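Local coordinates for endonuclease IV (Thermus thermophilus, PDB 3AAM), which repairs DNA by cutting the backbone at apurinic or apyrimidinic sites, leaving a 3'-hydroxyl and a 5'-terminal sugar phosphate, at residues Y4-S9 / E22-G27; Y178-E182 / K226-L231; P184-D189 / R233-R239; H204-S208 / H219-Q224. One frame throughout, in Å; residues are numbered along the deposited sequence.

The TIM barrel of this enzyme illustrates how short-range and long-range closures combine in one fold. From the N terminus, contact 1 closes first, within the opening beta-alpha unit, by laying helix 15-26 against strand 3-6. It is complete before the others begin. Contacts 2 and 3 then open in succession and close in the same order, so their segments alternate along the chain. Together they bind the region around the start of helix 184-194 to helix 230-235 and its flanks. Contact 4, the hairpin of strands 202-208 and 219-220, falls within both of these longer loops. It touches contact 2 through Asp207 and contact 3 through Leu205, joining barrel wall, helical layer and metal site.

Contact 1 of 4, residues Y4-S9 / E22-G27; sequences YGFHLS and EATALG
Leu8, in segment 4-9, reaches onto helix 15-26, and its atoms can be followed one by one. CB lies 4.0 Å from Glu22 OE1. With CG anti to the carbonyl carbon (chi1 -51°), both branches face the helix: CD1 meets the Ala23 methyl, CB, at 3.8 Å, while CD2 passes the carboxyl end of Glu22 and comes 4.3 Å from Leu26 CD1. That Leu26 methyl also touches Phe6 at CD2, arriving at the ring edge near its plane, 4.2 Å away. Trimming Leu8 to an alanine would probably open a gap between this segment and the helix, leaving the Ala23 methyl and Leu26 CD1 without this leucine's methyls.

This is the first beta-alpha unit of the TIM barrel, and its helix ends in a Schellman motif with Gly27, at positive phi, as the C-prime residue. Tyr4 OH, hydrogen-bonded to Arg264, lies 3.3 Å from Gly27 O.

At the other end, two waters stand between Glu22 and Ser9. Both donate to Glu22 OE1, the first at 2.6 Å; the first accepts from Ser9 N and the second donates to Ser9 O. Glu22 OE2 forms a salt bridge with Arg251. The chemistry is thus divided: methyl groups and a ring edge fill the middle, while the carboxylate reaches the loop backbone through water.

Contact 2 of 4, residues Y178-E182 / K226-L231; sequences YDVAE and KIGEGL
Ala181 and Ile227 bring the two backbones together, their CA atoms only 4.1 Å apart. On one side the chain runs through a loop in which Asp179 OD1 accepts from Glu182 N at 2.9 Å, an Asx motif whose donor sits above the carboxylate plane. On the other, Ile227 to Gly230 form a type II' beta turn, closed by the bond from Gly230 N to Ile227 O of 3.0 Å. Glycine suits the turn at Gly228, where phi is positive. At Gly230 the reason lies across the contact: its CA is 3.7 Å from Val180 O, and a side chain would run into that carbonyl.

In the TIM barrel this joins the loop between helices 170-176 and 184-194 to the turn that leads into helix 230-235. Asp207 of strand 202-208 accepts from the backbone N of both Ile227 and Gly228.

The side chains add a small apolar patch. Val180 sends CG1 anti to its own backbone N (chi1 -174°), which brings this methyl to Ile227 CG2 at 3.7 Å and within 4.3 Å of Leu231 CD2. The valine and isoleucine side chains cross at a slant, and Ile227 CG2 also lies 3.8 Å from Ala181 N. Beside it, the Ala181 methyl, CB, rests against the backbone, 3.6 Å from Lys226 O, and Tyr174 of helix 170-176 touches the same alanine.

Contact 3 of 4, residues P184-D189 / R233-R239; sequences PLGVLD and RVFLDPR
Asp189 OD1 is held by two nitrogens of Arg239: NH1 at 2.7 Å, close to the extension of the C-O bond, with OD1 near the guanidinium plane, and NH2 through a weak bond at 3.2 Å. This is one end of a three-residue salt-bridge network that joins helix 184-194 to the segment following helix 230-235, two helices in the outer layer of the TIM barrel.

At the other end, Arg239 grips Asp237 side-on, with NE to Asp237 OD1 and NH2 to Asp237 OD2, both 2.9 Å and nearly straight. Asp237 OD1 also accepts from Arg239 N, closing an Asx turn, so the side chain that receives the guanidinium is itself fixed by the backbone. The cation sits between two carboxylates; the plane of Asp189 is 53° from that of the guanidinium. With a methionine in place of Arg239, two nearby aspartates would probably be left without the cation that pairs with both, and the turn without its tie to the helix.

Leu188 packs against this bridge. Its CB lies 3.5 Å from Arg239 NH2, and its CD1 lies over a face of the Asp237 carboxylate, 3.4 Å from Asp237 OD2. Farther along, where Arg233 bends its chain away at chi2 and chi3, the ring of Pro184 presses its CG against Arg233 CB at 3.5 Å, while Pro184 CB meets Val234 CG2 at 3.9 Å.

Contact 4 of 4, residues H204-S208 / H219-Q224; sequences HLNDS and HAHLLQ. With MN (manganese (II) ion), chain B.
Asn206 and His219 each place CG anti to their own carbonyl carbon, with chi1 of -64° and -52°, and these torsions lay the amide flat over one face of the imidazole. The two planes are only 17° apart. Asn206 CB adds a CH-pi contact over the same ring, 4.2 Å from the centroid of His219. Stacked in this way, His219 directs NE2 to the manganese ion at 2.3 Å; a water, His172 and Asp217 are further ligands.

The backbone that carries them is a beta hairpin that extends the barrel sheet. Asp207 and Ala220 are its antiparallel hydrogen-bonded pair: Asp207 N donates to Ala220 O at 3.1 Å, and Ala220 N returns to Asp207 O at 2.9 Å. His219 CA adds a CA-H...O contact to that same Asp207 O, at 3.4 Å. Beyond the pair, His221 to Gln224 make a type II turn.

The Asp207 carboxylate ties its own strand to this turn. OD1 accepts from Ser208 N at 2.6 Å, while OD2 accepts from a water that bridges to Leu223 N. Leu205 O is buried without a polar partner, against Leu222 CD2 at 3.7 Å.

His219 ND1 is hydrogen-bonded to Glu248 O. With this bond at one nitrogen, metal at the other and the amide over a face, the ring's rotation is probably well fixed, with Glu248 O and the Asn206 amide acting as a second shell that presents NE2 to the ion.

Contact 1 of 4, residues Y4-S9 / E22-G27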
loop_
_atom_site.group_PDB
_atom_site.type_symbol
_atom_site.label_atom_id
_atom_site.label_comp_id
_atom_site.label_asym_id
_atom_site.label_seq_id
_atom_site.Cartn_x
_atom_site.Cartn_y
_atom_site.Cartn_z
ATOM N N TYR A 4 -5.541 9.923 -5.949
ATOM C CA TYR A 4 -6.104 9.386 -4.719
ATOM C C TYR A 4 -7.129 8.290 -4.973
ATOM O O TYR A 4 -7.809 8.271 -6.000
ATOM C CB TYR A 4 -6.757 10.524 -3.925
ATOM C CG TYR A 4 -7.911 11.164 -4.662
ATOM C CD1 TYR A 4 -9.217 10.710 -4.481
ATOM C CD2 TYR A 4 -7.688 12.172 -5.599
ATOM C CE1 TYR A 4 -10.273 11.240 -5.220
ATOM C CE2 TYR A 4 -8.737 12.711 -6.343
ATOM C CZ TYR A 4 -10.026 12.238 -6.148
ATOM O OH TYR A 4 -11.062 12.755 -6.896
ATOM N N GLY A 5 -7.250 7.381 -4.014
ATOM C CA GLY A 5 -8.203 6.301 -4.164
ATOM C C GLY A 5 -8.394 5.494 -2.901
ATOM O O GLY A 5 -7.825 5.801 -1.848
ATOM N N PHE A 6 -9.202 4.446 -3.025
ATOM C CA PHE A 6 -9.517 3.550 -1.917
ATOM C C PHE A 6 -9.129 2.135 -2.294
ATOM O O PHE A 6 -8.684 1.863 -3.411
ATOM C CB PHE A 6 -11.024 3.499 -1.645
ATOM C CG PHE A 6 -11.661 4.823 -1.363
ATOM C CD1 PHE A 6 -11.089 5.718 -0.468
ATOM C CD2 PHE A 6 -12.886 5.143 -1.947
ATOM C CE1 PHE A 6 -11.729 6.912 -0.150
ATOM C CE2 PHE A 6 -13.535 6.333 -1.637
ATOM C CZ PHE A 6 -12.960 7.218 -0.739
ATOM N N HIS A 7 -9.325 1.232 -1.342
ATOM C CA HIS A 7 -9.100 -0.176 -1.585
ATOM C C HIS A 7 -10.482 -0.670 -1.993
ATOM O O HIS A 7 -11.450 -0.535 -1.233
ATOM C CB HIS A 7 -8.635 -0.896 -0.322
ATOM C CG HIS A 7 -8.229 -2.311 -0.576
ATOM N ND1 HIS A 7 -9.135 -3.294 -0.914
ATOM C CD2 HIS A 7 -7.008 -2.896 -0.607
ATOM C CE1 HIS A 7 -8.488 -4.422 -1.141
ATOM N NE2 HIS A 7 -7.197 -4.209 -0.961
ATOM N N LEU A 8 -10.571 -1.218 -3.201
ATOM C CA LEU A 8 -11.833 -1.699 -3.753
ATOM C C LEU A 8 -11.933 -3.219 -3.748
ATOM O O LEU A 8 -10.922 -3.920 -3.816
ATOM C CB LEU A 8 -11.986 -1.185 -5.188
ATOM C CG LEU A 8 -11.782 0.321 -5.389
ATOM C CD1 LEU A 8 -11.820 0.647 -6.878
ATOM C CD2 LEU A 8 -12.850 1.095 -4.633
ATOM N N SER A 9 -13.166 -3.714 -3.693
ATOM C CA SER A 9 -13.428 -5.148 -3.674
ATOM C C SER A 9 -13.334 -5.794 -5.048
ATOM O O SER A 9 -13.595 -5.155 -6.067
ATOM C CB SER A 9 -14.820 -5.412 -3.095
ATOM O OG SER A 9 -15.155 -6.782 -3.201
ATOM N N GLU A 22 -15.810 0.478 -10.538
ATOM C CA GLU A 22 -16.163 1.234 -9.344
ATOM C C GLU A 22 -15.263 2.456 -9.178
ATOM O O GLU A 22 -15.714 3.511 -8.726
ATOM C CB GLU A 22 -16.092 0.345 -8.097
ATOM C CG GLU A 22 -16.388 1.101 -6.804
ATOM C CD GLU A 22 -16.508 0.198 -5.594
ATOM O OE1 GLU A 22 -15.996 -0.939 -5.644
ATOM O OE2 GLU A 22 -17.106 0.636 -4.586
ATOM N N ALA A 23 -13.993 2.318 -9.547
ATOM C CA ALA A 23 -13.067 3.441 -9.450
ATOM C C ALA A 23 -13.544 4.563 -10.365
ATOM O O ALA A 23 -13.532 5.736 -9.989
ATOM C CB ALA A 23 -11.656 3.002 -9.833
ATOM N N THR A 24 -13.974 4.206 -11.571
ATOM C CA THR A 24 -14.464 5.202 -12.513
ATOM C C THR A 24 -15.757 5.832 -12.008
ATOM O O THR A 24 -15.946 7.047 -12.090
ATOM C CB THR A 24 -14.738 4.583 -13.897
ATOM O OG1 THR A 24 -13.525 4.027 -14.416
ATOM C CG2 THR A 24 -15.258 5.644 -14.862
ATOM N N ALA A 25 -16.641 4.995 -11.475
ATOM C CA ALA A 25 -17.928 5.463 -10.971
ATOM C C ALA A 25 -17.772 6.431 -9.800
ATOM O O ALA A 25 -18.502 7.423 -9.697
ATOM C CB ALA A 25 -18.785 4.268 -10.560
ATOM N N LEU A 26 -16.818 6.143 -8.918
ATOM C CA LEU A 26 -16.573 6.997 -7.760
ATOM C C LEU A 26 -15.779 8.245 -8.120
ATOM O O LEU A 26 -15.783 9.222 -7.374
ATOM C CB LEU A 26 -15.810 6.222 -6.685
ATOM C CG LEU A 26 -16.568 5.135 -5.927
ATOM C CD1 LEU A 26 -15.601 4.368 -5.032
ATOM C CD2 LEU A 26 -17.679 5.782 -5.104
ATOM N N GLY A 27 -15.092 8.207 -9.256
ATOM C CA GLY A 27 -14.290 9.344 -9.664
ATOM C C GLY A 27 -12.906 9.322 -9.035
ATOM O O GLY A 27 -12.289 10.368 -8.848
HETATM O O HOH W 1 -15.462 -1.970 -3.298
HETATM O O HOH W 2 -15.371 -3.297 -6.856
#

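Contact 2 of 4, residues Y178-E182 / K226-L231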
loop_
_atom_site.group_PDB
_atom_site.type_symbol
_atom_site.label_atom_id
_atom_site.label_comp_id
_atom_site.label_asym_id
_atom_site.label_seq_id
_atom_site.Cartn_x
_atom_site.Cartn_y
_atom_site.Cartn_z
ATOM N N TYR A 178 6.781 8.750 14.679
ATOM C CA TYR A 178 6.996 9.870 13.765
ATOM C C TYR A 178 5.795 10.799 13.901
ATOM O O TYR A 178 4.670 10.412 13.588
ATOM C CB TYR A 178 7.116 9.367 12.328
ATOM C CG TYR A 178 8.402 8.619 12.039
ATOM C CD1 TYR A 178 9.609 9.303 11.887
ATOM C CD2 TYR A 178 8.406 7.235 11.888
ATOM C CE1 TYR A 178 10.792 8.623 11.582
ATOM C CE2 TYR A 178 9.583 6.545 11.588
ATOM C CZ TYR A 178 10.768 7.245 11.432
ATOM O OH TYR A 178 11.925 6.573 11.106
ATOM N N ASP A 179 6.034 12.025 14.356
ATOM C CA ASP A 179 4.942 12.973 14.565
ATOM C C ASP A 179 4.338 13.556 13.286
ATOM O O ASP A 179 4.574 14.716 12.944
ATOM C CB ASP A 179 5.405 14.116 15.470
ATOM C CG ASP A 179 4.246 14.838 16.127
ATOM O OD1 ASP A 179 3.099 14.669 15.665
ATOM O OD2 ASP A 179 4.483 15.576 17.106
ATOM N N VAL A 180 3.533 12.758 12.594
ATOM C CA VAL A 180 2.895 13.212 11.362
ATOM C C VAL A 180 1.846 14.289 11.642
ATOM O O VAL A 180 1.569 15.135 10.790
ATOM C CB VAL A 180 2.205 12.046 10.629
ATOM C CG1 VAL A 180 1.688 12.516 9.272
ATOM C CG2 VAL A 180 3.177 10.883 10.466
ATOM N N ALA A 181 1.271 14.257 12.840
ATOM C CA ALA A 181 0.246 15.221 13.222
ATOM C C ALA A 181 0.751 16.652 13.359
ATOM O O ALA A 181 0.146 17.584 12.822
ATOM C CB ALA A 181 -0.413 14.787 14.529
ATOM N N GLU A 182 1.859 16.820 14.075
ATOM C CA GLU A 182 2.423 18.144 14.322
ATOM C C GLU A 182 3.633 18.519 13.475
ATOM O O GLU A 182 3.971 19.699 13.370
ATOM C CB GLU A 182 2.803 18.273 15.798
ATOM C CG GLU A 182 1.649 18.034 16.761
ATOM C CD GLU A 182 0.439 18.883 16.427
ATOM O OE1 GLU A 182 0.606 20.107 16.241
ATOM O OE2 GLU A 182 -0.676 18.326 16.353
ATOM N N LYS A 226 -6.101 10.869 14.958
ATOM C CA LYS A 226 -5.237 11.755 15.729
ATOM C C LYS A 226 -4.270 12.586 14.892
ATOM O O LYS A 226 -3.649 13.516 15.406
ATOM C CB LYS A 226 -4.448 10.941 16.759
ATOM C CG LYS A 226 -5.322 10.096 17.677
ATOM C CD LYS A 226 -6.350 10.944 18.406
ATOM C CE LYS A 226 -7.264 10.084 19.273
ATOM N NZ LYS A 226 -8.395 10.878 19.838
ATOM N N ILE A 227 -4.133 12.260 13.612
ATOM C CA ILE A 227 -3.232 13.021 12.758
ATOM C C ILE A 227 -3.971 14.222 12.178
ATOM O O ILE A 227 -3.402 15.305 12.044
ATOM C CB ILE A 227 -2.667 12.145 11.622
ATOM C CG1 ILE A 227 -1.963 10.928 12.229
ATOM C CG2 ILE A 227 -1.681 12.963 10.780
ATOM C CD1 ILE A 227 -1.489 9.900 11.215
ATOM N N GLY A 228 -5.241 14.021 11.841
ATOM C CA GLY A 228 -6.055 15.102 11.309
ATOM C C GLY A 228 -5.505 15.811 10.086
ATOM O O GLY A 228 -5.124 15.176 9.104
ATOM N N GLU A 229 -5.464 17.140 10.146
ATOM C CA GLU A 229 -4.975 17.930 9.025
ATOM C C GLU A 229 -3.507 17.683 8.712
ATOM O O GLU A 229 -2.993 18.163 7.701
ATOM C CB GLU A 229 -5.231 19.419 9.279
ATOM C CG GLU A 229 -6.712 19.775 9.349
ATOM C CD GLU A 229 -7.433 19.623 8.016
ATOM O OE1 GLU A 229 -6.867 19.017 7.084
ATOM O OE2 GLU A 229 -8.581 20.104 7.905
ATOM N N GLY A 230 -2.828 16.931 9.573
ATOM C CA GLY A 230 -1.436 16.621 9.314
ATOM C C GLY A 230 -1.346 15.859 8.001
ATOM O O GLY A 230 -0.375 15.991 7.255
ATOM N N LEU A 231 -2.368 15.056 7.716
ATOM C CA LEU A 231 -2.397 14.285 6.478
ATOM C C LEU A 231 -2.566 15.190 5.268
ATOM O O LEU A 231 -2.150 14.843 4.163
ATOM C CB LEU A 231 -3.521 13.244 6.507
ATOM C CG LEU A 231 -3.359 12.117 7.526
ATOM C CD1 LEU A 231 -4.470 11.103 7.326
ATOM C CD2 LEU A 231 -1.996 11.449 7.356
#

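Contact 3 of 4, residues P184-D189 / R233-R239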
loop_
_atom_site.group_PDB
_atom_site.type_symbol
_atom_site.label_atom_id
_atom_site.label_comp_id
_atom_site.label_asym_id
_atom_site.label_seq_id
_atom_site.Cartn_x
_atom_site.Cartn_y
_atom_site.Cartn_z
ATOM N N PRO A 184 4.443 16.967 10.011
ATOM C CA PRO A 184 4.388 16.164 8.785
ATOM C C PRO A 184 5.552 16.429 7.830
ATOM O O PRO A 184 6.051 15.509 7.183
ATOM C CB PRO A 184 3.035 16.544 8.180
ATOM C CG PRO A 184 2.818 17.951 8.681
ATOM C CD PRO A 184 3.268 17.849 10.117
ATOM N N LEU A 185 5.980 17.685 7.750
ATOM C CA LEU A 185 7.086 18.062 6.876
ATOM C C LEU A 185 8.380 17.415 7.363
ATOM O O LEU A 185 9.189 16.939 6.563
ATOM C CB LEU A 185 7.239 19.584 6.857
ATOM C CG LEU A 185 8.247 20.197 5.884
ATOM C CD1 LEU A 185 7.777 19.975 4.453
ATOM C CD2 LEU A 185 8.384 21.685 6.168
ATOM N N GLY A 186 8.568 17.404 8.680
ATOM C CA GLY A 186 9.760 16.812 9.257
ATOM C C GLY A 186 9.809 15.313 9.041
ATOM O O GLY A 186 10.880 14.734 8.855
ATOM N N VAL A 187 8.644 14.676 9.080
ATOM C CA VAL A 187 8.573 13.237 8.871
ATOM C C VAL A 187 8.969 12.922 7.433
ATOM O O VAL A 187 9.680 11.953 7.174
ATOM C CB VAL A 187 7.152 12.695 9.142
ATOM C CG1 VAL A 187 7.080 11.217 8.786
ATOM C CG2 VAL A 187 6.797 12.887 10.610
ATOM N N LEU A 188 8.510 13.739 6.491
ATOM C CA LEU A 188 8.862 13.504 5.102
ATOM C C LEU A 188 10.338 13.812 4.879
ATOM O O LEU A 188 10.978 13.186 4.040
ATOM C CB LEU A 188 7.992 14.346 4.165
ATOM C CG LEU A 188 6.515 13.945 4.133
ATOM C CD1 LEU A 188 5.780 14.862 3.174
ATOM C CD2 LEU A 188 6.367 12.491 3.703
ATOM N N ASP A 189 10.882 14.767 5.633
ATOM C CA ASP A 189 12.299 15.099 5.492
ATOM C C ASP A 189 13.122 13.903 5.943
ATOM O O ASP A 189 14.143 13.575 5.342
ATOM C CB ASP A 189 12.690 16.307 6.351
ATOM C CG ASP A 189 11.931 17.566 5.984
ATOM O OD1 ASP A 189 11.551 17.727 4.806
ATOM O OD2 ASP A 189 11.729 18.411 6.882
ATOM N N ARG A 233 -1.110 18.023 4.917
ATOM C CA ARG A 233 0.244 18.482 4.642
ATOM C C ARG A 233 1.080 17.430 3.918
ATOM O O ARG A 233 1.960 17.768 3.126
ATOM C CB ARG A 233 0.918 18.906 5.947
ATOM C CG ARG A 233 0.324 20.172 6.556
ATOM C CD ARG A 233 1.039 21.428 6.062
ATOM N NE ARG A 233 0.927 21.629 4.618
ATOM C CZ ARG A 233 -0.182 22.020 3.998
ATOM N NH1 ARG A 233 -0.187 22.176 2.681
ATOM N NH2 ARG A 233 -1.286 22.262 4.695
ATOM N N VAL A 234 0.809 16.156 4.186
ATOM C CA VAL A 234 1.528 15.077 3.512
ATOM C C VAL A 234 0.998 14.956 2.081
ATOM O O VAL A 234 1.765 14.901 1.116
ATOM C CB VAL A 234 1.335 13.723 4.249
ATOM C CG1 VAL A 234 1.918 12.580 3.426
ATOM C CG2 VAL A 234 2.019 13.774 5.603
ATOM N N PHE A 235 -0.324 14.930 1.955
ATOM C CA PHE A 235 -0.983 14.811 0.664
ATOM C C PHE A 235 -0.579 15.931 -0.290
ATOM O O PHE A 235 -0.381 15.696 -1.481
ATOM C CB PHE A 235 -2.505 14.834 0.874
ATOM C CG PHE A 235 -3.310 14.600 -0.382
ATOM C CD1 PHE A 235 -3.239 13.387 -1.063
ATOM C CD2 PHE A 235 -4.173 15.580 -0.857
ATOM C CE1 PHE A 235 -4.021 13.153 -2.200
ATOM C CE2 PHE A 235 -4.958 15.358 -1.991
ATOM C CZ PHE A 235 -4.883 14.145 -2.661
ATOM N N LEU A 236 -0.432 17.140 0.245
ATOM C CA LEU A 236 -0.092 18.301 -0.566
ATOM C C LEU A 236 1.377 18.698 -0.564
ATOM O O LEU A 236 1.730 19.757 -1.083
ATOM C CB LEU A 236 -0.934 19.496 -0.120
ATOM C CG LEU A 236 -2.447 19.314 -0.247
ATOM C CD1 LEU A 236 -3.140 20.613 0.151
ATOM C CD2 LEU A 236 -2.809 18.932 -1.677
ATOM N N ASP A 237 2.239 17.874 0.018
ATOM C CA ASP A 237 3.652 18.225 0.023
ATOM C C ASP A 237 4.103 18.245 -1.431
ATOM O O ASP A 237 3.883 17.288 -2.165
ATOM C CB ASP A 237 4.465 17.204 0.815
ATOM C CG ASP A 237 5.918 17.606 0.955
ATOM O OD1 ASP A 237 6.669 17.476 -0.034
ATOM O OD2 ASP A 237 6.301 18.060 2.051
ATOM N N PRO A 238 4.741 19.340 -1.869
ATOM C CA PRO A 238 5.203 19.444 -3.256
ATOM C C PRO A 238 6.073 18.292 -3.751
ATOM O O PRO A 238 6.105 18.002 -4.943
ATOM C CB PRO A 238 5.948 20.777 -3.266
ATOM C CG PRO A 238 5.188 21.581 -2.262
ATOM C CD PRO A 238 5.007 20.590 -1.136
ATOM N N ARG A 239 6.780 17.638 -2.839
ATOM C CA ARG A 239 7.648 16.533 -3.220
ATOM C C ARG A 239 6.875 15.270 -3.589
ATOM O O ARG A 239 7.424 14.366 -4.214
ATOM C CB ARG A 239 8.619 16.217 -2.082
ATOM C CG ARG A 239 9.611 17.329 -1.797
ATOM C CD ARG A 239 10.350 17.102 -0.489
ATOM N NE ARG A 239 9.481 17.271 0.671
ATOM C CZ ARG A 239 9.899 17.231 1.935
ATOM N NH1 ARG A 239 11.181 17.022 2.208
ATOM N NH2 ARG A 239 9.035 17.408 2.931
#

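Contact 4 of 4, residues H204-S208 / H219-Q224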
loop_
_atom_site.group_PDB
_atom_site.type_symbol
_atom_site.label_atom_id
_atom_site.label_comp_id
_atom_site.label_asym_id
_atom_site.label_seq_id
_atom_site.Cartn_x
_atom_site.Cartn_y
_atom_site.Cartn_z
ATOM N N HIS A 204 0.088 5.181 1.840
ATOM C CA HIS A 204 -1.166 4.722 2.434
ATOM C C HIS A 204 -1.448 5.845 3.428
ATOM O O HIS A 204 -0.892 5.873 4.532
ATOM C CB HIS A 204 -0.995 3.382 3.161
ATOM C CG HIS A 204 -0.960 2.194 2.249
ATOM N ND1 HIS A 204 -1.557 2.184 1.005
ATOM C CD2 HIS A 204 -0.436 0.956 2.424
ATOM C CE1 HIS A 204 -1.399 0.992 0.454
ATOM N NE2 HIS A 204 -0.724 0.229 1.295
ATOM N N LEU A 205 -2.289 6.785 3.003
ATOM C CA LEU A 205 -2.629 7.969 3.781
ATOM C C LEU A 205 -3.713 7.710 4.818
ATOM O O LEU A 205 -4.782 8.317 4.793
ATOM C CB LEU A 205 -3.063 9.092 2.830
ATOM C CG LEU A 205 -3.003 10.526 3.360
ATOM C CD1 LEU A 205 -1.546 10.959 3.527
ATOM C CD2 LEU A 205 -3.716 11.452 2.391
ATOM N N ASN A 206 -3.415 6.797 5.730
ATOM C CA ASN A 206 -4.334 6.427 6.796
ATOM C C ASN A 206 -4.212 7.336 8.013
ATOM O O ASN A 206 -3.104 7.697 8.407
ATOM C CB ASN A 206 -4.041 4.992 7.248
ATOM C CG ASN A 206 -4.292 3.976 6.158
ATOM O OD1 ASN A 206 -3.463 3.100 5.900
ATOM N ND2 ASN A 206 -5.440 4.081 5.517
ATOM N N ASP A 207 -5.339 7.721 8.604
ATOM C CA ASP A 207 -5.251 8.510 9.819
ATOM C C ASP A 207 -5.114 7.426 10.887
ATOM O O ASP A 207 -5.227 6.237 10.581
ATOM C CB ASP A 207 -6.495 9.363 10.064
ATOM C CG ASP A 207 -6.226 10.507 11.038
ATOM O OD1 ASP A 207 -5.367 10.336 11.934
ATOM O OD2 ASP A 207 -6.875 11.571 10.920
ATOM N N SER A 208 -4.888 7.824 12.129
ATOM C CA SER A 208 -4.664 6.864 13.200
ATOM C C SER A 208 -5.551 7.010 14.428
ATOM O O SER A 208 -5.786 8.116 14.906
ATOM C CB SER A 208 -3.193 6.962 13.624
ATOM O OG SER A 208 -2.901 6.205 14.783
ATOM N N HIS A 219 -6.326 2.077 11.623
ATOM C CA HIS A 219 -6.619 3.133 10.655
ATOM C C HIS A 219 -7.909 3.882 10.967
ATOM O O HIS A 219 -8.842 3.323 11.540
ATOM C CB HIS A 219 -6.753 2.565 9.239
ATOM C CG HIS A 219 -5.605 1.712 8.798
ATOM N ND1 HIS A 219 -5.609 1.042 7.593
ATOM C CD2 HIS A 219 -4.435 1.395 9.400
ATOM C CE1 HIS A 219 -4.492 0.348 7.473
ATOM N NE2 HIS A 219 -3.763 0.544 8.557
ATOM N N ALA A 220 -7.941 5.150 10.573
ATOM C CA ALA A 220 -9.110 5.998 10.751
ATOM C C ALA A 220 -9.311 6.800 9.469
ATOM O O ALA A 220 -8.346 7.093 8.757
ATOM C CB ALA A 220 -8.909 6.945 11.929
ATOM N N HIS A 221 -10.565 7.136 9.177
ATOM C CA HIS A 221 -10.905 7.922 7.993
ATOM C C HIS A 221 -10.227 9.287 8.075
ATOM O O HIS A 221 -9.768 9.703 9.142
ATOM C CB HIS A 221 -12.420 8.141 7.907
ATOM C CG HIS A 221 -13.216 6.881 7.779
ATOM N ND1 HIS A 221 -13.041 5.987 6.744
ATOM C CD2 HIS A 221 -14.211 6.375 8.547
ATOM C CE1 HIS A 221 -13.893 4.987 6.878
ATOM N NE2 HIS A 221 -14.615 5.197 7.966
ATOM N N LEU A 222 -10.170 9.988 6.948
ATOM C CA LEU A 222 -9.562 11.310 6.925
ATOM C C LEU A 222 -10.293 12.226 7.904
ATOM O O LEU A 222 -11.523 12.214 7.983
ATOM C CB LEU A 222 -9.614 11.887 5.510
ATOM C CG LEU A 222 -8.918 11.020 4.457
ATOM C CD1 LEU A 222 -9.086 11.655 3.088
ATOM C CD2 LEU A 222 -7.443 10.855 4.800
ATOM N N LEU A 223 -9.516 13.001 8.656
ATOM C CA LEU A 223 -10.026 13.934 9.664
ATOM C C LEU A 223 -10.692 13.270 10.867
ATOM O O LEU A 223 -11.185 13.962 11.756
ATOM C CB LEU A 223 -11.005 14.938 9.036
ATOM C CG LEU A 223 -10.437 15.893 7.979
ATOM C CD1 LEU A 223 -11.486 16.950 7.630
ATOM C CD2 LEU A 223 -9.179 16.563 8.505
ATOM N N GLN A 224 -10.695 11.940 10.915
ATOM C CA GLN A 224 -11.326 11.237 12.028
ATOM C C GLN A 224 -10.349 10.592 13.009
ATOM O O GLN A 224 -10.762 9.909 13.950
ATOM C CB GLN A 224 -12.297 10.179 11.499
ATOM C CG GLN A 224 -13.513 10.765 10.801
ATOM C CD GLN A 224 -14.521 9.708 10.405
ATOM O OE1 GLN A 224 -14.545 8.617 10.977
ATOM N NE2 GLN A 224 -15.374 10.031 9.439
HETATM MN MN MN B . -2.122 -0.919 9.199
HETATM O O HOH W 3 -6.856 13.078 8.712
HETATM O O HOH W 4 -4.007 -2.489 9.734
#